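Side-chain contacts in nitrate reductase (Ulva prolifera, PDB 5YLY), which probably catalyses the NADH-dependent reduction of nitrate to nitrite, the first step of nitrate assimilation, its cytochrome b5 reductase domain carrying the FAD: residues 142-147 against 153-158; 226-231 against 245-250; 273-278 against 283-288. All coordinates share one frame; numbering follows the deposited sequence.

Overall arrangement
Contact 1 lies between the antiparallel FAD-binding sheet and the parallel sheet of the NADH-binding half; contacts 2 and 3 belong to that second half. Contact 1, partly buried, is held by antiparallel backbone hydrogen bonds, with a His-Asn bond and ring contacts added. Contact 2, also partly buried, joins strand 223-229 to helix 245-251 through a methionine and a histidine-arginine approach. Contact 3, the most buried, sets helix 267-280 against the loop leading to strand 289-291 by a lysine chain over a histidine face, one backbone hydrogen bond and leucine-phenylalanine packing. That strand also lies against contact 1, whose Asn155 and Tyr153 pack on the loop. Contacts 2 and 3 touch where Leu245 and Cys248 meet Asn277.

Contact 1: residues 142-147 against 153-158; sequences IGHFHY and YKNHKL
His144 has its CG between the backbone N and the carbonyl carbon (chi1 52°), while CG of Asn155 swings opposite its own N (chi1 -171°), and the imidazole and amide run side by side in the same direction. The His144 ND1 hydrogen reaches Asn155 OD1 at 2.8 Å, in both the ring plane and the carbonyl plane, although the two flat groups are turned 52° apart. CB of His144 sits over one face of the His156 ring, 3.5 Å from its centroid, in a CH-pi contact, while the two imidazoles, nearly parallel, are slid apart and barely overlap. His156 N also donates to His144 O at 2.9 Å. Farther along, His146 and Lys154 exchange two backbone hydrogen bonds, and their side chains lie alongside each other. On the Asn155 face, Phe145 CE1 meets Tyr153 CD2 at 3.5 Å, the rings slid apart, with Ile290 packing against both. Tyr147 OH is held by Asp190, Thr192 and Gly151. The two strands form an antiparallel hairpin, and a type II' turn from Asn155 to Leu158 leads on into strand 158-161; together they make the three-stranded linker sheet between the FAD and NADH lobes, as in other cytochrome b5 reductases.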
loop_
_atom_site.group_PDB
_atom_site.type_symbol
_atom_site.label_atom_id
_atom_site.label_comp_id
_atom_site.label_asym_id
_atom_site.label_seq_id
_atom_site.Cartn_x
_atom_site.Cartn_y
_atom_site.Cartn_z
ATOM N N ILE A 142 3.480 -0.322 12.918
ATOM C CA ILE A 142 4.414 0.755 12.644
ATOM C C ILE A 142 3.671 1.861 11.928
ATOM O O ILE A 142 2.949 1.603 10.961
ATOM C CB ILE A 142 5.609 0.282 11.747
ATOM C CG1 ILE A 142 6.207 -1.093 12.198
ATOM C CG2 ILE A 142 6.684 1.387 11.648
ATOM C CD1 ILE A 142 6.932 -1.145 13.582
ATOM N N GLY A 143 3.951 3.100 12.323
ATOM C CA GLY A 143 3.367 4.209 11.592
ATOM C C GLY A 143 2.786 5.273 12.470
ATOM O O GLY A 143 2.415 5.004 13.607
ATOM N N HIS A 144 2.691 6.467 11.914
ATOM C CA HIS A 144 2.253 7.700 12.575
ATOM C C HIS A 144 0.829 8.104 12.169
ATOM O O HIS A 144 0.205 8.919 12.848
ATOM C CB HIS A 144 3.246 8.818 12.197
ATOM C CG HIS A 144 3.448 8.921 10.712
ATOM N ND1 HIS A 144 2.703 9.808 9.941
ATOM C CD2 HIS A 144 4.229 8.176 9.892
ATOM C CE1 HIS A 144 3.074 9.597 8.692
ATOM N NE2 HIS A 144 3.991 8.621 8.608
ATOM N N PHE A 145 0.361 7.606 11.023
ATOM C CA PHE A 145 -0.966 7.914 10.501
ATOM C C PHE A 145 -1.952 6.784 10.872
ATOM O O PHE A 145 -1.686 5.597 10.627
ATOM C CB PHE A 145 -0.920 8.125 8.975
ATOM C CG PHE A 145 -2.267 8.366 8.335
ATOM C CD1 PHE A 145 -2.821 9.639 8.299
ATOM C CD2 PHE A 145 -2.963 7.324 7.727
ATOM C CE1 PHE A 145 -4.061 9.859 7.686
ATOM C CE2 PHE A 145 -4.194 7.548 7.103
ATOM C CZ PHE A 145 -4.746 8.811 7.117
ATOM N N HIS A 146 -3.103 7.177 11.416
ATOM C CA HIS A 146 -4.124 6.227 11.835
ATOM C C HIS A 146 -5.501 6.732 11.410
ATOM O O HIS A 146 -5.965 7.740 11.920
ATOM C CB HIS A 146 -4.053 6.059 13.372
ATOM C CG HIS A 146 -5.022 5.090 13.987
ATOM N ND1 HIS A 146 -5.741 4.177 13.229
ATOM C CD2 HIS A 146 -5.275 4.858 15.295
ATOM C CE1 HIS A 146 -6.442 3.465 14.094
ATOM N NE2 HIS A 146 -6.189 3.833 15.345
ATOM N N TYR A 147 -6.151 6.024 10.500
ATOM C CA TYR A 147 -7.521 6.365 10.095
ATOM C C TYR A 147 -8.329 5.523 11.087
ATOM O O TYR A 147 -8.518 4.319 10.872
ATOM C CB TYR A 147 -7.759 5.933 8.631
ATOM C CG TYR A 147 -9.140 6.301 8.127
ATOM C CD1 TYR A 147 -9.432 7.602 7.720
ATOM C CD2 TYR A 147 -10.162 5.354 8.078
ATOM C CE1 TYR A 147 -10.707 7.948 7.264
ATOM C CE2 TYR A 147 -11.439 5.689 7.624
ATOM C CZ TYR A 147 -11.708 6.989 7.233
ATOM O OH TYR A 147 -12.937 7.310 6.729
ATOM N N TYR A 153 -9.006 10.937 11.236
ATOM C CA TYR A 153 -7.643 10.403 11.293
ATOM C C TYR A 153 -6.815 11.081 12.388
ATOM O O TYR A 153 -7.148 12.169 12.883
ATOM C CB TYR A 153 -6.923 10.489 9.916
ATOM C CG TYR A 153 -6.497 11.898 9.543
ATOM C CD1 TYR A 153 -7.376 12.766 8.902
ATOM C CD2 TYR A 153 -5.222 12.372 9.862
ATOM C CE1 TYR A 153 -7.007 14.078 8.605
ATOM C CE2 TYR A 153 -4.842 13.679 9.565
ATOM C CZ TYR A 153 -5.739 14.530 8.937
ATOM O OH TYR A 153 -5.359 15.814 8.614
ATOM N N LYS A 154 -5.699 10.441 12.720
ATOM C CA LYS A 154 -4.698 10.963 13.643
ATOM C C LYS A 154 -3.395 10.892 12.847
ATOM O O LYS A 154 -3.171 9.910 12.133
ATOM C CB LYS A 154 -4.544 10.066 14.889
ATOM C CG LYS A 154 -5.756 9.921 15.795
ATOM C CD LYS A 154 -5.530 8.771 16.756
ATOM C CE LYS A 154 -6.562 8.699 17.839
ATOM N NZ LYS A 154 -6.358 7.469 18.647
ATOM N N ASN A 155 -2.570 11.936 12.916
ATOM C CA ASN A 155 -1.254 11.966 12.274
ATOM C C ASN A 155 -0.315 12.471 13.358
ATOM O O ASN A 155 -0.419 13.637 13.759
ATOM C CB ASN A 155 -1.219 12.881 11.054
ATOM C CG ASN A 155 0.066 12.744 10.277
ATOM O OD1 ASN A 155 0.643 11.656 10.155
ATOM N ND2 ASN A 155 0.509 13.820 9.681
ATOM N N HIS A 156 0.532 11.574 13.894
ATOM C CA HIS A 156 1.393 11.850 15.045
ATOM C C HIS A 156 0.466 12.285 16.201
ATOM O O HIS A 156 -0.402 11.503 16.610
ATOM C CB HIS A 156 2.513 12.878 14.732
ATOM C CG HIS A 156 3.508 12.413 13.710
ATOM N ND1 HIS A 156 3.427 12.822 12.391
ATOM C CD2 HIS A 156 4.587 11.604 13.850
ATOM C CE1 HIS A 156 4.446 12.244 11.767
ATOM N NE2 HIS A 156 5.168 11.497 12.604
ATOM N N LYS A 157 0.589 13.545 16.651
ATOM C CA LYS A 157 -0.184 14.135 17.748
ATOM C C LYS A 157 -1.427 14.893 17.287
ATOM O O LYS A 157 -2.294 15.190 18.121
ATOM C CB LYS A 157 0.714 15.047 18.593
ATOM C CG LYS A 157 1.918 14.332 19.172
ATOM C CD LYS A 157 1.530 13.347 20.281
ATOM C CE LYS A 157 2.690 13.013 21.176
ATOM N NZ LYS A 157 2.949 14.096 22.165
ATOM N N LEU A 158 -1.517 15.208 15.971
ATOM C CA LEU A 158 -2.640 15.921 15.357
ATOM C C LEU A 158 -3.802 14.978 15.050
ATOM O O LEU A 158 -3.584 13.819 14.704
ATOM C CB LEU A 158 -2.206 16.642 14.069
ATOM C CG LEU A 158 -1.126 17.733 14.191
ATOM C CD1 LEU A 158 -0.386 17.909 12.865
ATOM C CD2 LEU A 158 -1.721 19.062 14.641
#

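Contact 2: residues 226-231 against 245-250; sequences HYTVDR and LDMCER
Strand 226-229 and helix 245-250 run almost antiparallel, at 159°, with their axes 10.1 Å apart, so that side chains alone bridge the gap. Met247 reaches down from the helix with CG and SD extended and then bends at its last torsion (chi3 -59°), which lays its end across Thr228. SD rests on the threonine carbons, 3.6 Å from CB and 3.7 Å from CG2, while the methyl CE comes within 3.5 Å of OG1. That hydroxyl has its polar partner elsewhere, in the carbonyl O of Gly241. With an alanine in place of Thr228, OG1 and CG2 are gone, and the Gly241 carbonyl would probably lose its hydroxyl mate while a gap opened beside Met247 SD and CE. The helix covers one face of the parallel sheet of the Rossmann-like NAD-binding half: it follows edge strand 239-240 and starts the crossover to strand 259-264. Met247 duly touches Leu197 and Ser239 on the strands flanking 223-229.

One turn farther on, Arg250 crosses His226 obliquely. NH1 stands 3.6 Å from His226 NE2, which lies at the edge of the guanidinium, near its plane; the imidazole is turned 69° from that plane. This is an approach without a direct bond, and Ser239 OG mediates instead, being hydrogen-bonded to both His226 NE2 and Arg250 NH2. On the helix itself, Arg250 NE lies 3.7 Å from Asp246 OD1 in a long salt bridge, which may partly balance the arginine's charge.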
loop_
_atom_site.group_PDB
_atom_site.type_symbol
_atom_site.label_atom_id
_atom_site.label_comp_id
_atom_site.label_asym_id
_atom_site.label_seq_id
_atom_site.Cartn_x
_atom_site.Cartn_y
_atom_site.Cartn_z
ATOM N N HIS A 226 -6.997 6.408 -11.356
ATOM C CA HIS A 226 -6.336 6.799 -12.597
ATOM C C HIS A 226 -4.937 6.233 -12.549
ATOM O O HIS A 226 -4.332 6.177 -11.477
ATOM C CB HIS A 226 -6.292 8.311 -12.764
ATOM C CG HIS A 226 -5.975 8.729 -14.164
ATOM N ND1 HIS A 226 -6.982 8.813 -15.104
ATOM C CD2 HIS A 226 -4.809 9.044 -14.764
ATOM C CE1 HIS A 226 -6.422 9.235 -16.218
ATOM N NE2 HIS A 226 -5.122 9.370 -16.076
ATOM N N TYR A 227 -4.437 5.785 -13.707
ATOM C CA TYR A 227 -3.120 5.168 -13.826
ATOM C C TYR A 227 -2.227 5.958 -14.759
ATOM O O TYR A 227 -2.712 6.615 -15.686
ATOM C CB TYR A 227 -3.253 3.751 -14.416
ATOM C CG TYR A 227 -4.194 2.836 -13.672
ATOM C CD1 TYR A 227 -3.745 2.056 -12.610
ATOM C CD2 TYR A 227 -5.524 2.696 -14.070
ATOM C CE1 TYR A 227 -4.602 1.184 -11.941
ATOM C CE2 TYR A 227 -6.397 1.840 -13.393
ATOM C CZ TYR A 227 -5.926 1.078 -12.344
ATOM O OH TYR A 227 -6.781 0.247 -11.673
ATOM N N THR A 228 -0.903 5.849 -14.554
ATOM C CA THR A 228 0.109 6.348 -15.481
ATOM C C THR A 228 1.205 5.310 -15.572
ATOM O O THR A 228 1.480 4.613 -14.595
ATOM C CB THR A 228 0.629 7.770 -15.205
ATOM O OG1 THR A 228 1.369 8.204 -16.359
ATOM C CG2 THR A 228 1.525 7.859 -13.960
ATOM N N VAL A 229 1.763 5.154 -16.758
ATOM C CA VAL A 229 2.896 4.264 -17.008
ATOM C C VAL A 229 3.952 5.066 -17.776
ATOM O O VAL A 229 3.585 6.007 -18.481
ATOM C CB VAL A 229 2.519 2.910 -17.680
ATOM C CG1 VAL A 229 1.613 2.062 -16.782
ATOM C CG2 VAL A 229 1.894 3.120 -19.052
ATOM N N ASP A 230 5.250 4.761 -17.577
ATOM C CA ASP A 230 6.348 5.475 -18.240
ATOM C C ASP A 230 6.269 5.211 -19.731
ATOM O O ASP A 230 6.096 6.144 -20.525
ATOM C CB ASP A 230 7.720 5.015 -17.699
ATOM C CG ASP A 230 8.012 5.319 -16.237
ATOM O OD1 ASP A 230 7.187 5.993 -15.590
ATOM O OD2 ASP A 230 9.092 4.925 -15.757
ATOM N N ARG A 231 6.335 3.923 -20.093
ATOM C CA ARG A 231 6.281 3.482 -21.478
ATOM C C ARG A 231 5.001 2.675 -21.744
ATOM O O ARG A 231 4.906 1.490 -21.401
ATOM C CB ARG A 231 7.574 2.764 -21.937
ATOM C CG ARG A 231 8.430 2.156 -20.816
ATOM C CD ARG A 231 8.429 0.645 -20.857
ATOM N NE ARG A 231 9.171 0.105 -21.997
ATOM C CZ ARG A 231 9.370 -1.191 -22.216
ATOM N NH1 ARG A 231 8.886 -2.097 -21.373
ATOM N NH2 ARG A 231 10.062 -1.592 -23.276
ATOM N N LEU A 245 1.411 18.352 -12.907
ATOM C CA LEU A 245 0.268 19.128 -12.410
ATOM C C LEU A 245 -1.036 18.770 -13.114
ATOM O O LEU A 245 -2.044 18.588 -12.441
ATOM C CB LEU A 245 0.527 20.651 -12.488
ATOM C CG LEU A 245 -0.574 21.554 -11.901
ATOM C CD1 LEU A 245 -0.808 21.287 -10.416
ATOM C CD2 LEU A 245 -0.274 23.029 -12.149
ATOM N N ASP A 246 -1.011 18.680 -14.465
ATOM C CA ASP A 246 -2.183 18.334 -15.288
ATOM C C ASP A 246 -2.761 16.983 -14.874
ATOM O O ASP A 246 -3.969 16.863 -14.708
ATOM C CB ASP A 246 -1.820 18.299 -16.782
ATOM C CG ASP A 246 -2.818 19.013 -17.666
ATOM O OD1 ASP A 246 -3.997 18.584 -17.699
ATOM O OD2 ASP A 246 -2.435 20.035 -18.285
ATOM N N MET A 247 -1.897 15.978 -14.682
ATOM C CA MET A 247 -2.340 14.660 -14.264
ATOM C C MET A 247 -2.963 14.694 -12.868
ATOM O O MET A 247 -4.003 14.056 -12.650
ATOM C CB MET A 247 -1.195 13.659 -14.319
ATOM C CG MET A 247 -1.668 12.217 -14.257
ATOM S SD MET A 247 -0.248 11.096 -14.211
ATOM C CE MET A 247 0.588 11.533 -15.740
ATOM N N CYS A 248 -2.339 15.450 -11.927
ATOM C CA CYS A 248 -2.874 15.585 -10.564
ATOM C C CYS A 248 -4.228 16.300 -10.592
ATOM O O CYS A 248 -5.123 15.913 -9.850
ATOM C CB CYS A 248 -1.882 16.310 -9.655
ATOM S SG CYS A 248 -0.377 15.364 -9.294
ATOM N N GLU A 249 -4.385 17.332 -11.451
ATOM C CA GLU A 249 -5.659 18.059 -11.540
ATOM C C GLU A 249 -6.762 17.193 -12.152
ATOM O O GLU A 249 -7.925 17.323 -11.775
ATOM C CB GLU A 249 -5.502 19.388 -12.308
ATOM C CG GLU A 249 -4.716 20.430 -11.526
ATOM C CD GLU A 249 -4.339 21.712 -12.253
ATOM O OE1 GLU A 249 -4.256 21.701 -13.505
ATOM O OE2 GLU A 249 -4.080 22.721 -11.553
ATOM N N ARG A 250 -6.406 16.334 -13.110
ATOM C CA ARG A 250 -7.401 15.447 -13.725
ATOM C C ARG A 250 -7.839 14.319 -12.788
ATOM O O ARG A 250 -9.020 13.998 -12.721
ATOM C CB ARG A 250 -6.891 14.862 -15.057
ATOM C CG ARG A 250 -6.805 15.920 -16.176
ATOM C CD ARG A 250 -6.434 15.346 -17.536
ATOM N NE ARG A 250 -5.006 15.025 -17.644
ATOM C CZ ARG A 250 -4.501 13.797 -17.555
ATOM N NH1 ARG A 250 -5.299 12.758 -17.352
ATOM N NH2 ARG A 250 -3.191 13.601 -17.671
#

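Contact 3: residues 273-278 against 283-288; sequences ACHPNL and FEKGVT
Lys285 lies across the ring of His275, its chain fully extended after CG has turned opposite the backbone N (chi1 -163°). CB comes first, 4.0 Å from His275 ND1. CG is the main touching atom: it stands over one face of the imidazole, toward the rim and 26° off the ring normal, in a CH-pi contact, with CE1 3.5 Å away. CD continues past the ring, its nearest atom there being His275 ND1 at 4.2 Å, and CE is 4.1 Å from His275 NE2. The terminal NZ goes beyond the ring and makes no bond to it. His275 NE2 is instead hydrogen-bonded to Glu291, a residue the lysine chain also touches; the carboxylate would tend to favour a protonated ring, and the nearby ammonium would oppose it.

The segments come from the C-terminal half of helix 267-280 and the loop leading to strand 289-291, the connection in the beta-alpha-beta unit that joins parallel neighbours 259-264 and 289-291 of the Rossmann-like NAD-binding half.

At the other end of the contact, Phe283 N donates to Leu278 O at 3.0 Å and 156°, approaching from above the carbonyl plane. The same oxygen lies at the edge of the Phe283 ring, in its plane, 3.4 Å from CD2. Leu278 CB packs on Phe283 CB at 4.0 Å, and Leu278 CD2 meets the same ring edge carbon, CD2. Ser289, Ser261 and other residues of the sheet cover this pair. Within the helix, Pro276 has no N-H to give and the chain is kinked; Asn277 ND2 bonds to the Ala273 carbonyl O at 2.8 Å.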
loop_
_atom_site.group_PDB
_atom_site.type_symbol
_atom_site.label_atom_id
_atom_site.label_comp_id
_atom_site.label_asym_id
_atom_site.label_seq_id
_atom_site.Cartn_x
_atom_site.Cartn_y
_atom_site.Cartn_z
ATOM N N ALA A 273 8.009 14.699 -8.077
ATOM C CA ALA A 273 6.816 14.703 -8.930
ATOM C C ALA A 273 5.492 14.946 -8.207
ATOM O O ALA A 273 4.550 15.425 -8.836
ATOM C CB ALA A 273 6.733 13.412 -9.734
ATOM N N CYS A 274 5.388 14.563 -6.925
ATOM C CA CYS A 274 4.137 14.647 -6.193
ATOM C C CYS A 274 3.961 15.904 -5.373
ATOM O O CYS A 274 2.994 16.620 -5.614
ATOM C CB CYS A 274 3.939 13.407 -5.335
ATOM S SG CYS A 274 3.904 11.883 -6.294
ATOM N N HIS A 275 4.785 16.089 -4.322
ATOM C CA HIS A 275 4.660 17.235 -3.421
ATOM C C HIS A 275 4.632 18.580 -4.142
ATOM O O HIS A 275 3.779 19.395 -3.793
ATOM C CB HIS A 275 5.725 17.223 -2.314
ATOM C CG HIS A 275 5.455 16.189 -1.267
ATOM N ND1 HIS A 275 4.407 16.316 -0.387
ATOM C CD2 HIS A 275 6.120 15.049 -0.990
ATOM C CE1 HIS A 275 4.456 15.244 0.384
ATOM N NE2 HIS A 275 5.476 14.457 0.060
ATOM N N PRO A 276 5.505 18.855 -5.147
ATOM C CA PRO A 276 5.429 20.157 -5.827
ATOM C C PRO A 276 4.054 20.452 -6.445
ATOM O O PRO A 276 3.552 21.576 -6.346
ATOM C CB PRO A 276 6.539 20.062 -6.881
ATOM C CG PRO A 276 7.505 19.076 -6.324
ATOM C CD PRO A 276 6.613 18.041 -5.696
ATOM N N ASN A 277 3.452 19.433 -7.062
ATOM C CA ASN A 277 2.154 19.519 -7.725
ATOM C C ASN A 277 0.988 19.572 -6.733
ATOM O O ASN A 277 0.050 20.339 -6.953
ATOM C CB ASN A 277 2.025 18.400 -8.761
ATOM C CG ASN A 277 2.966 18.650 -9.928
ATOM O OD1 ASN A 277 3.015 19.748 -10.480
ATOM N ND2 ASN A 277 3.818 17.690 -10.254
ATOM N N LEU A 278 1.054 18.804 -5.617
ATOM C CA LEU A 278 0.015 18.882 -4.578
ATOM C C LEU A 278 0.070 20.270 -3.913
ATOM O O LEU A 278 -0.978 20.862 -3.622
ATOM C CB LEU A 278 0.185 17.786 -3.519
ATOM C CG LEU A 278 -0.044 16.353 -3.985
ATOM C CD1 LEU A 278 0.483 15.369 -2.962
ATOM C CD2 LEU A 278 -1.529 16.066 -4.231
ATOM N N PHE A 283 -2.298 21.849 -1.160
ATOM C CA PHE A 283 -1.872 20.995 -0.055
ATOM C C PHE A 283 -0.592 21.500 0.613
ATOM O O PHE A 283 0.112 22.343 0.057
ATOM C CB PHE A 283 -1.774 19.516 -0.491
ATOM C CG PHE A 283 -3.117 18.972 -0.919
ATOM C CD1 PHE A 283 -4.004 18.448 0.017
ATOM C CD2 PHE A 283 -3.498 18.988 -2.258
ATOM C CE1 PHE A 283 -5.255 17.962 -0.374
ATOM C CE2 PHE A 283 -4.741 18.491 -2.651
ATOM C CZ PHE A 283 -5.617 17.985 -1.702
ATOM N N GLU A 284 -0.325 21.011 1.833
ATOM C CA GLU A 284 0.815 21.404 2.657
ATOM C C GLU A 284 1.534 20.142 3.153
ATOM O O GLU A 284 0.943 19.345 3.887
ATOM C CB GLU A 284 0.296 22.240 3.838
ATOM C CG GLU A 284 1.339 23.068 4.562
ATOM C CD GLU A 284 0.810 23.808 5.780
ATOM O OE1 GLU A 284 -0.430 23.893 5.944
ATOM O OE2 GLU A 284 1.642 24.267 6.596
ATOM N N LYS A 285 2.803 19.967 2.743
ATOM C CA LYS A 285 3.639 18.830 3.132
ATOM C C LYS A 285 3.703 18.665 4.655
ATOM O O LYS A 285 3.970 19.631 5.364
ATOM C CB LYS A 285 5.055 18.951 2.539
ATOM C CG LYS A 285 5.815 17.622 2.578
ATOM C CD LYS A 285 7.303 17.771 2.355
ATOM C CE LYS A 285 8.005 16.458 2.613
ATOM N NZ LYS A 285 9.484 16.603 2.616
ATOM N N GLY A 286 3.392 17.457 5.124
ATOM C CA GLY A 286 3.406 17.091 6.536
ATOM C C GLY A 286 2.161 17.432 7.321
ATOM O O GLY A 286 2.027 16.992 8.465
ATOM N N VAL A 287 1.254 18.247 6.743
ATOM C CA VAL A 287 0.023 18.654 7.422
ATOM C C VAL A 287 -1.193 18.116 6.630
ATOM O O VAL A 287 -1.978 17.349 7.195
ATOM C CB VAL A 287 -0.033 20.173 7.798
ATOM C CG1 VAL A 287 1.248 20.919 7.448
ATOM C CG2 VAL A 287 -1.299 20.907 7.367
ATOM N N THR A 288 -1.319 18.461 5.333
ATOM C CA THR A 288 -2.442 17.955 4.516
ATOM C C THR A 288 -1.969 16.987 3.422
ATOM O O THR A 288 -2.796 16.403 2.725
ATOM C CB THR A 288 -3.332 19.068 3.963
ATOM O OG1 THR A 288 -2.560 19.941 3.146
ATOM C CG2 THR A 288 -4.068 19.834 5.054
#